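Local coordinates for periplasmic binding protein/LacI transcriptional regulator (Alkaliphilus metalliredigens, PDB 3CTP) that binds the sugar D-xylulofuranose between its two lobes and probably acts as a DNA-binding transcriptional regulator of the LacI family, at residues Phe238-Ala243 against Asp267-Gly272; Ser278-Asn283 against Val315-Arg320. All coordinates share one frame; numbering follows the deposited sequence.

Contact 1: residues Phe238-Ala243 against Asp267-Gly272. With XLF (beta-D-xylulofuranose), chain C.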
ATOM      1  N   PHE A 238      -8.623 -13.456  -7.993  1.00  7.32           N
ATOM      2  CA  PHE A 238      -8.753 -13.738  -6.557  1.00  7.64           C
ATOM      3  C   PHE A 238      -8.710 -12.530  -5.638  1.00  8.14           C
ATOM      4  O   PHE A 238      -9.194 -12.615  -4.501  1.00  8.86           O
ATOM      5  CB  PHE A 238      -7.717 -14.792  -6.106  1.00  7.82           C
ATOM      6  CG  PHE A 238      -6.277 -14.313  -6.168  1.00  6.99           C
ATOM      7  CD1 PHE A 238      -5.666 -13.766  -5.036  1.00  7.91           C
ATOM      8  CD2 PHE A 238      -5.522 -14.472  -7.324  1.00  8.09           C
ATOM      9  CE1 PHE A 238      -4.351 -13.355  -5.109  1.00  7.59           C
ATOM     10  CE2 PHE A 238      -4.198 -14.075  -7.393  1.00  7.37           C
ATOM     11  CZ  PHE A 238      -3.612 -13.518  -6.274  1.00  9.57           C
ATOM     12  N   ASN A 239      -8.093 -11.422  -6.056  1.00  6.99           N
ATOM     13  CA  ASN A 239      -8.254 -10.189  -5.282  1.00  5.96           C
ATOM     14  C   ASN A 239      -8.104  -8.975  -6.151  1.00  7.64           C
ATOM     15  O   ASN A 239      -7.816  -9.096  -7.348  1.00  8.81           O
ATOM     16  CB  ASN A 239      -7.342 -10.141  -4.030  1.00  7.00           C
ATOM     17  CG  ASN A 239      -5.887 -10.002  -4.361  1.00  8.04           C
ATOM     18  OD1 ASN A 239      -5.531  -9.625  -5.464  1.00 10.00           O
ATOM     19  ND2 ASN A 239      -5.009 -10.313  -3.382  1.00  8.00           N
ATOM     20  N   ASP A 240      -8.409  -7.809  -5.587  1.00  8.05           N
ATOM     21  CA  ASP A 240      -8.470  -6.602  -6.398  1.00  7.17           C
ATOM     22  C   ASP A 240      -7.105  -6.163  -6.915  1.00  8.37           C
ATOM     23  O   ASP A 240      -7.003  -5.692  -8.042  1.00  8.79           O
ATOM     24  CB  ASP A 240      -9.103  -5.425  -5.636  1.00  8.10           C
ATOM     25  CG  ASP A 240     -10.589  -5.602  -5.402  1.00  9.23           C
ATOM     26  OD1 ASP A 240     -11.223  -6.480  -6.027  1.00  8.96           O
ATOM     27  OD2 ASP A 240     -11.132  -4.818  -4.580  1.00 10.87           O
ATOM     28  N   ILE A 241      -6.067  -6.287  -6.087  1.00  8.42           N
ATOM     29  CA  ILE A 241      -4.731  -5.850  -6.559  1.00  7.98           C
ATOM     30  C   ILE A 241      -4.222  -6.770  -7.683  1.00  8.76           C
ATOM     31  O   ILE A 241      -3.648  -6.293  -8.673  1.00  8.70           O
ATOM     32  CB  ILE A 241      -3.728  -5.669  -5.373  1.00  9.62           C
ATOM     33  CG1 ILE A 241      -2.400  -5.089  -5.869  1.00 11.73           C
ATOM     34  CG2 ILE A 241      -3.554  -6.957  -4.607  1.00 10.52           C
ATOM     35  CD1 ILE A 241      -2.535  -3.665  -6.377  1.00 10.79           C
ATOM     36  N   ALA A 242      -4.466  -8.076  -7.575  1.00  8.15           N
ATOM     37  CA  ALA A 242      -4.121  -8.961  -8.696  1.00  7.27           C
ATOM     38  C   ALA A 242      -4.973  -8.602  -9.930  1.00  7.65           C
ATOM     39  O   ALA A 242      -4.502  -8.605 -11.067  1.00  9.83           O
ATOM     40  CB  ALA A 242      -4.342 -10.421  -8.283  1.00  8.58           C
ATOM     41  N   ALA A 243      -6.247  -8.290  -9.717  1.00  7.54           N
ATOM     42  CA  ALA A 243      -7.102  -7.907 -10.868  1.00  7.26           C
ATOM     43  C   ALA A 243      -6.538  -6.676 -11.577  1.00  8.40           C
ATOM     44  O   ALA A 243      -6.608  -6.574 -12.802  1.00  9.78           O
ATOM     45  CB  ALA A 243      -8.546  -7.594 -10.402  1.00  8.65           C
ATOM     46  N   ASP A 267     -12.375  -8.034  -2.632  1.00  8.66           N
ATOM     47  CA  ASP A 267     -11.883  -7.268  -1.476  1.00  7.98           C
ATOM     48  C   ASP A 267     -12.676  -5.966  -1.279  1.00  8.52           C
ATOM     49  O   ASP A 267     -12.951  -5.570  -0.153  1.00  9.19           O
ATOM     50  CB  ASP A 267     -10.440  -6.781  -1.599  1.00  8.32           C
ATOM     51  CG  ASP A 267      -9.407  -7.877  -1.404  1.00 10.91           C
ATOM     52  OD1 ASP A 267      -9.724  -8.950  -0.821  1.00 10.72           O
ATOM     53  OD2 ASP A 267      -8.238  -7.612  -1.794  1.00 10.94           O
ATOM     54  N   ASN A 268     -12.938  -5.268  -2.381  1.00  8.49           N
ATOM     55  CA  ASN A 268     -13.276  -3.838  -2.312  1.00  7.98           C
ATOM     56  C   ASN A 268     -12.178  -3.067  -1.587  1.00 10.02           C
ATOM     57  O   ASN A 268     -12.448  -2.298  -0.659  1.00 11.68           O
ATOM     58  CB  ASN A 268     -14.624  -3.590  -1.628  1.00  8.45           C
ATOM     59  CG  ASN A 268     -15.131  -2.173  -1.885  1.00 13.35           C
ATOM     60  OD1 ASN A 268     -14.656  -1.496  -2.801  1.00 13.12           O
ATOM     61  ND2 ASN A 268     -16.083  -1.710  -1.059  1.00 14.92           N
ATOM     62  N   SER A 269     -10.943  -3.254  -2.040  1.00  9.43           N
ATOM     63  CA  SER A 269      -9.863  -2.379  -1.585  1.00  9.59           C
ATOM     64  C   SER A 269      -9.749  -1.131  -2.492  1.00  9.84           C
ATOM     65  O   SER A 269     -10.377  -1.043  -3.568  1.00  9.89           O
ATOM     66  CB  SER A 269      -8.532  -3.130  -1.543  1.00 11.27           C
ATOM     67  OG  SER A 269      -8.095  -3.446  -2.857  1.00 11.72           O
ATOM     68  N   PHE A 270      -8.976  -0.141  -2.057  1.00  9.25           N
ATOM     69  CA  PHE A 270      -9.077   1.128  -2.755  1.00  9.82           C
ATOM     70  C   PHE A 270      -8.603   1.082  -4.195  1.00  9.78           C
ATOM     71  O   PHE A 270      -8.976   1.932  -5.004  1.00 10.64           O
ATOM     72  CB  PHE A 270      -8.384   2.260  -1.963  1.00  9.51           C
ATOM     73  CG  PHE A 270      -6.874   2.196  -1.946  1.00  9.89           C
ATOM     74  CD1 PHE A 270      -6.144   2.599  -3.058  1.00 12.89           C
ATOM     75  CD2 PHE A 270      -6.188   1.838  -0.776  1.00  9.59           C
ATOM     76  CE1 PHE A 270      -4.716   2.592  -3.052  1.00 12.58           C
ATOM     77  CE2 PHE A 270      -4.775   1.832  -0.745  1.00 13.29           C
ATOM     78  CZ  PHE A 270      -4.040   2.207  -1.896  1.00 12.44           C
ATOM     79  N   ILE A 271      -7.799   0.089  -4.545  1.00  8.46           N
ATOM     80  CA  ILE A 271      -7.259   0.047  -5.903  1.00  9.13           C
ATOM     81  C   ILE A 271      -8.358  -0.116  -6.945  1.00 10.41           C
ATOM     82  O   ILE A 271      -8.221   0.343  -8.092  1.00 10.50           O
ATOM     83  CB  ILE A 271      -6.180  -1.066  -6.036  1.00  8.33           C
ATOM     84  CG1 ILE A 271      -5.411  -0.922  -7.349  1.00 11.63           C
ATOM     85  CG2 ILE A 271      -6.804  -2.432  -5.924  1.00 10.57           C
ATOM     86  CD1 ILE A 271      -4.482   0.301  -7.347  1.00 15.45           C
ATOM     87  N   GLY A 272      -9.453  -0.764  -6.575  1.00  9.73           N
ATOM     88  CA  GLY A 272     -10.552  -0.976  -7.532  1.00 10.72           C
ATOM     89  C   GLY A 272     -11.306   0.294  -7.923  1.00 12.74           C
ATOM     90  O   GLY A 272     -11.908   0.371  -9.013  1.00 13.47           O
TER
HETATM   91  O4  XLF C 401      -5.955 -14.079   1.369  1.00 10.69           O
HETATM   92  C4  XLF C 401      -6.865 -13.294   0.594  1.00  9.94           C
HETATM   93  C5  XLF C 401      -6.208 -13.029  -0.753  1.00  7.80           C
HETATM   94  O5  XLF C 401      -5.844 -11.644  -0.749  1.00  8.98           O
HETATM   95  C3  XLF C 401      -7.047 -11.915   1.206  1.00  9.19           C
HETATM   96  O3  XLF C 401      -8.341 -11.768   1.806  1.00  9.46           O
HETATM   97  C2  XLF C 401      -6.887 -11.028   0.002  1.00  9.00           C
HETATM   98  O2  XLF C 401      -8.092 -11.013  -0.790  1.00  8.32           O
HETATM   99  C1  XLF C 401      -6.463  -9.619   0.363  1.00  6.89           C
HETATM  100  O1  XLF C 401      -6.213  -8.878  -0.841  1.00 10.36           O
HETATM  101  O   HOH W   1     -12.241  -2.420  -5.201  1.00 11.12           O
HETATM  102  O   HOH W   2      -6.548  -5.849  -2.877  1.00 11.82           O
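The CA atoms of N239 and D267 approach to 6.0 Å where two loops of the periplasmic-binding-protein-like fold meet at the sugar pocket, one running into helix 240-252 and the other into helix 271-274; farther on, the backbones of I241 and I271 face each other. N239 stands at the N-cap of the first helix, its OD1 taking the amide N of A242 at 2.8 Å. With CG held between backbone N and carbonyl carbon (chi1 69°), the amide can cap the helix with its oxygen while ND2 gives an almost straight bond to O5 of beta-D-xylulofuranose. An asparagine suits the place because it both accepts and donates; D213 takes a further bond from ND2.

D267 suits its place because an aspartate offers two acceptor oxygens, one for each donating sugar hydroxyl: O2 donates to OD1 and O1 to OD2. Q284, another pocket residue, also bonds OD1.

Behind this first shell, the carboxylate of D240 enters the bend of residues 267-269, a short acid whose OD2 accepts from S269 N on the anti side. N268 N lies 2.9 Å from the same D240 OD2, while the other oxygen turns to T281. The planes of the D240 and D267 carboxylates stand 64° apart; amides, hydroxyls and waters around them probably temper the like charges. One water joins D240 OD2 to the carbonyl of S269.

Below the polar layer, I241 and I271 cross at about a right angle, CD1 of I241 against CG1 of I271, and I271 CG2 also packs on D240 CB. I271 of the second subunit meets its counterpart here. Between the segments a second water donates to D267 OD2 at 2.7 Å and accepts from both S269 OG and the amide N of I241.

Contact 2: residues Ser278-Asn283 against Val315-Arg320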
ATOM      1  N   SER A 278     -13.659   1.354 -13.248  1.00 12.73           N
ATOM      2  CA  SER A 278     -13.662   0.904 -11.863  1.00 11.70           C
ATOM      3  C   SER A 278     -14.129  -0.548 -11.762  1.00 10.60           C
ATOM      4  O   SER A 278     -14.941  -1.006 -12.554  1.00 10.37           O
ATOM      5  CB  SER A 278     -14.532   1.799 -11.005  1.00 12.69           C
ATOM      6  OG  SER A 278     -15.841   1.857 -11.587  1.00 19.31           O
ATOM      7  N   LEU A 279     -13.607  -1.246 -10.756  1.00  9.78           N
ATOM      8  CA  LEU A 279     -13.643  -2.703 -10.702  1.00  9.07           C
ATOM      9  C   LEU A 279     -14.850  -3.254  -9.943  1.00  9.18           C
ATOM     10  O   LEU A 279     -15.028  -2.978  -8.757  1.00  9.69           O
ATOM     11  CB  LEU A 279     -12.364  -3.181  -9.987  1.00  8.78           C
ATOM     12  CG  LEU A 279     -12.180  -4.679  -9.781  1.00  8.64           C
ATOM     13  CD1 LEU A 279     -12.080  -5.411 -11.095  1.00 10.00           C
ATOM     14  CD2 LEU A 279     -10.891  -4.873  -9.001  1.00 10.99           C
ATOM     15  N   THR A 280     -15.662  -4.068 -10.607  1.00  8.60           N
ATOM     16  CA  THR A 280     -16.679  -4.840  -9.900  1.00  8.51           C
ATOM     17  C   THR A 280     -15.975  -5.822  -8.975  1.00  8.88           C
ATOM     18  O   THR A 280     -14.949  -6.420  -9.345  1.00  8.42           O
ATOM     19  CB  THR A 280     -17.530  -5.605 -10.901  1.00 10.30           C
ATOM     20  OG1 THR A 280     -18.240  -4.652 -11.699  1.00  9.63           O
ATOM     21  CG2 THR A 280     -18.507  -6.545 -10.188  1.00  8.44           C
ATOM     22  N   THR A 281     -16.498  -5.984  -7.771  1.00  7.52           N
ATOM     23  CA  THR A 281     -15.743  -6.750  -6.775  1.00  7.86           C
ATOM     24  C   THR A 281     -16.682  -7.280  -5.704  1.00  8.96           C
ATOM     25  O   THR A 281     -17.881  -7.026  -5.732  1.00 10.17           O
ATOM     26  CB  THR A 281     -14.614  -5.877  -6.162  1.00  9.35           C
ATOM     27  OG1 THR A 281     -13.764  -6.679  -5.321  1.00 11.06           O
ATOM     28  CG2 THR A 281     -15.224  -4.734  -5.346  1.00 10.33           C
ATOM     29  N   ILE A 282     -16.132  -8.070  -4.796  1.00  9.02           N
ATOM     30  CA  ILE A 282     -16.864  -8.568  -3.648  1.00  9.03           C
ATOM     31  C   ILE A 282     -16.283  -7.865  -2.430  1.00  9.36           C
ATOM     32  O   ILE A 282     -15.076  -7.901  -2.165  1.00  9.19           O
ATOM     33  CB  ILE A 282     -16.657 -10.084  -3.451  1.00  8.52           C
ATOM     34  CG1 ILE A 282     -17.027 -10.863  -4.729  1.00 11.18           C
ATOM     35  CG2 ILE A 282     -17.479 -10.575  -2.243  1.00 10.24           C
ATOM     36  CD1 ILE A 282     -18.518 -10.729  -5.139  1.00  9.55           C
ATOM     37  N   ASN A 283     -17.149  -7.199  -1.683  1.00  8.62           N
ATOM     38  CA  ASN A 283     -16.738  -6.472  -0.498  1.00  8.88           C
ATOM     39  C   ASN A 283     -16.359  -7.356   0.674  1.00  9.45           C
ATOM     40  O   ASN A 283     -17.179  -8.157   1.120  1.00 10.81           O
ATOM     41  CB  ASN A 283     -17.913  -5.585  -0.036  1.00 10.10           C
ATOM     42  CG  ASN A 283     -17.537  -4.654   1.093  1.00 13.77           C
ATOM     43  OD1 ASN A 283     -16.808  -3.674   0.878  1.00 14.28           O
ATOM     44  ND2 ASN A 283     -18.048  -4.933   2.307  1.00 13.54           N
ATOM     45  N   VAL A 315     -20.184 -10.975   3.131  1.00 10.60           N
ATOM     46  CA  VAL A 315     -19.689 -10.221   1.967  1.00  9.45           C
ATOM     47  C   VAL A 315     -20.847  -9.815   1.064  1.00 10.87           C
ATOM     48  O   VAL A 315     -21.962 -10.340   1.184  1.00 12.49           O
ATOM     49  CB  VAL A 315     -18.653 -11.042   1.149  1.00  9.23           C
ATOM     50  CG1 VAL A 315     -17.452 -11.354   2.052  1.00 11.29           C
ATOM     51  CG2 VAL A 315     -19.272 -12.317   0.635  1.00 14.97           C
ATOM     52  N   LYS A 316     -20.586  -8.875   0.169  1.00 11.12           N
ATOM     53  CA  LYS A 316     -21.617  -8.467  -0.777  1.00 12.16           C
ATOM     54  C   LYS A 316     -21.001  -8.004  -2.081  1.00 11.90           C
ATOM     55  O   LYS A 316     -19.867  -7.518  -2.113  1.00 11.75           O
ATOM     56  CB  LYS A 316     -22.439  -7.338  -0.188  1.00 15.74           C
ATOM     57  CG  LYS A 316     -21.654  -6.090  -0.013  1.00 21.33           C
ATOM     58  CD  LYS A 316     -22.438  -4.998   0.717  1.00 28.07           C
ATOM     59  CE  LYS A 316     -21.542  -3.765   0.862  1.00 30.03           C
ATOM     60  NZ  LYS A 316     -21.776  -3.032   2.148  1.00 34.33           N
ATOM     61  N   LEU A 317     -21.768  -8.146  -3.156  1.00 11.60           N
ATOM     62  CA  LEU A 317     -21.318  -7.733  -4.480  1.00 11.62           C
ATOM     63  C   LEU A 317     -21.331  -6.216  -4.611  1.00 10.90           C
ATOM     64  O   LEU A 317     -22.317  -5.560  -4.215  1.00 13.19           O
ATOM     65  CB  LEU A 317     -22.274  -8.334  -5.512  1.00 13.65           C
ATOM     66  CG  LEU A 317     -22.082  -7.847  -6.937  1.00 15.79           C
ATOM     67  CD1 LEU A 317     -20.798  -8.465  -7.459  1.00 15.43           C
ATOM     68  CD2 LEU A 317     -23.274  -8.312  -7.766  1.00 17.78           C
ATOM     69  N   ILE A 318     -20.245  -5.656  -5.154  1.00  9.47           N
ATOM     70  CA  ILE A 318     -20.180  -4.219  -5.456  1.00 10.94           C
ATOM     71  C   ILE A 318     -20.066  -4.095  -6.976  1.00 11.62           C
ATOM     72  O   ILE A 318     -19.022  -4.424  -7.559  1.00 10.93           O
ATOM     73  CB  ILE A 318     -18.945  -3.553  -4.811  1.00 12.64           C
ATOM     74  CG1 ILE A 318     -18.887  -3.837  -3.310  1.00 16.64           C
ATOM     75  CG2 ILE A 318     -18.909  -2.036  -5.136  1.00 18.42           C
ATOM     76  CD1 ILE A 318     -20.025  -3.265  -2.524  1.00 19.68           C
ATOM     77  N   GLU A 319     -21.145  -3.689  -7.640  1.00 12.38           N
ATOM     78  CA  GLU A 319     -21.137  -3.638  -9.104  1.00 13.07           C
ATOM     79  C   GLU A 319     -20.566  -2.312  -9.563  1.00 13.24           C
ATOM     80  O   GLU A 319     -21.052  -1.266  -9.147  1.00 14.05           O
ATOM     81  CB  GLU A 319     -22.573  -3.767  -9.660  1.00 15.26           C
ATOM     82  CG  GLU A 319     -23.169  -5.145  -9.571  1.00 22.91           C
ATOM     83  CD  GLU A 319     -24.468  -5.244 -10.382  1.00 28.40           C
ATOM     84  OE1 GLU A 319     -24.427  -5.096 -11.635  1.00 26.53           O
ATOM     85  OE2 GLU A 319     -25.522  -5.468  -9.752  1.00 32.13           O
ATOM     86  N   ARG A 320     -19.531  -2.360 -10.404  1.00 10.70           N
ATOM     87  CA  ARG A 320     -18.947  -1.161 -10.968  1.00 11.15           C
ATOM     88  C   ARG A 320     -18.860  -1.297 -12.487  1.00 12.62           C
ATOM     89  O   ARG A 320     -19.804  -1.791 -13.105  1.00 14.73           O
ATOM     90  CB  ARG A 320     -17.594  -0.868 -10.344  1.00 11.27           C
ATOM     91  CG  ARG A 320     -17.658  -0.701  -8.828  1.00 11.73           C
ATOM     92  CD  ARG A 320     -16.398  -0.027  -8.341  1.00 13.00           C
ATOM     93  NE  ARG A 320     -16.416   0.268  -6.910  1.00 13.76           N
ATOM     94  CZ  ARG A 320     -15.607  -0.314  -6.026  1.00 13.15           C
ATOM     95  NH1 ARG A 320     -14.744  -1.266  -6.408  1.00 11.90           N
ATOM     96  NH2 ARG A 320     -15.659   0.063  -4.758  1.00 14.34           N
TER
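R320 lies alongside the loop of S278 and L279 just past the end of strand 316-318. Its chain, extended from CG to NE, passes CB and CD against S278 and brings NH1 to the carbonyl O of L279 at 2.9 Å, in the carbonyl plane but 20° out of the guanidinium plane. Arginine suits this place because its methylenes pack while its guanidinium reaches polar partners, N268 among them. With an alanine here, the L279 carbonyl and the N268 side chain would probably lose this donor, and a gap would open beside S278. The backbone N of R320 is held by T280 OG1 at 2.9 Å, an oxygen also hydrogen-bonded to the hydroxyl of T323.

At the other end N283, with CG anti to its backbone N (chi1 -173°), lies side by side with K316, CB of N283 against CG of K316. I318 CG1 packs on the same CB, and N283 OD1 bonds N268. Between these ends T281 and I318 form an antiparallel hydrogen-bonded pair, I318 N to T281 O being the shorter at 2.8 Å. On the other face I282 packs its CG2 on V315 CB at 3.6 Å and its CD1 on L317 CD1; apolar residues suit this side, where I264 also touches I282 and L317. I282 is also backbone-bonded to D267, and this antiparallel pair of the periplasmic-binding-protein-like domain leads on to the sugar-pocket residue Q284.

From the N terminus, the chain leaves strand 234-237, runs through helix 240-252 and strand 262-264, and returns at 267-272, where contact 1 closes a loop of 23 intervening residues. Helix 271-274 then leads into strand 281-283; helix 286-302 follows before strand 311-318 comes back to close contact 2 across 31 residues. The two loops are in series, neither nested nor crossing, and their centres lie about 9 Å apart. Two probable hydrogen bonds join them directly: D240 OD1 to T281 OG1 at 2.6 Å, and N268 OD1 to R320 NH2 at 2.7 Å. Sugar-pocket loops beside the parallel sheet are thus tied to the antiparallel pair of strands 281-283 and 311-318.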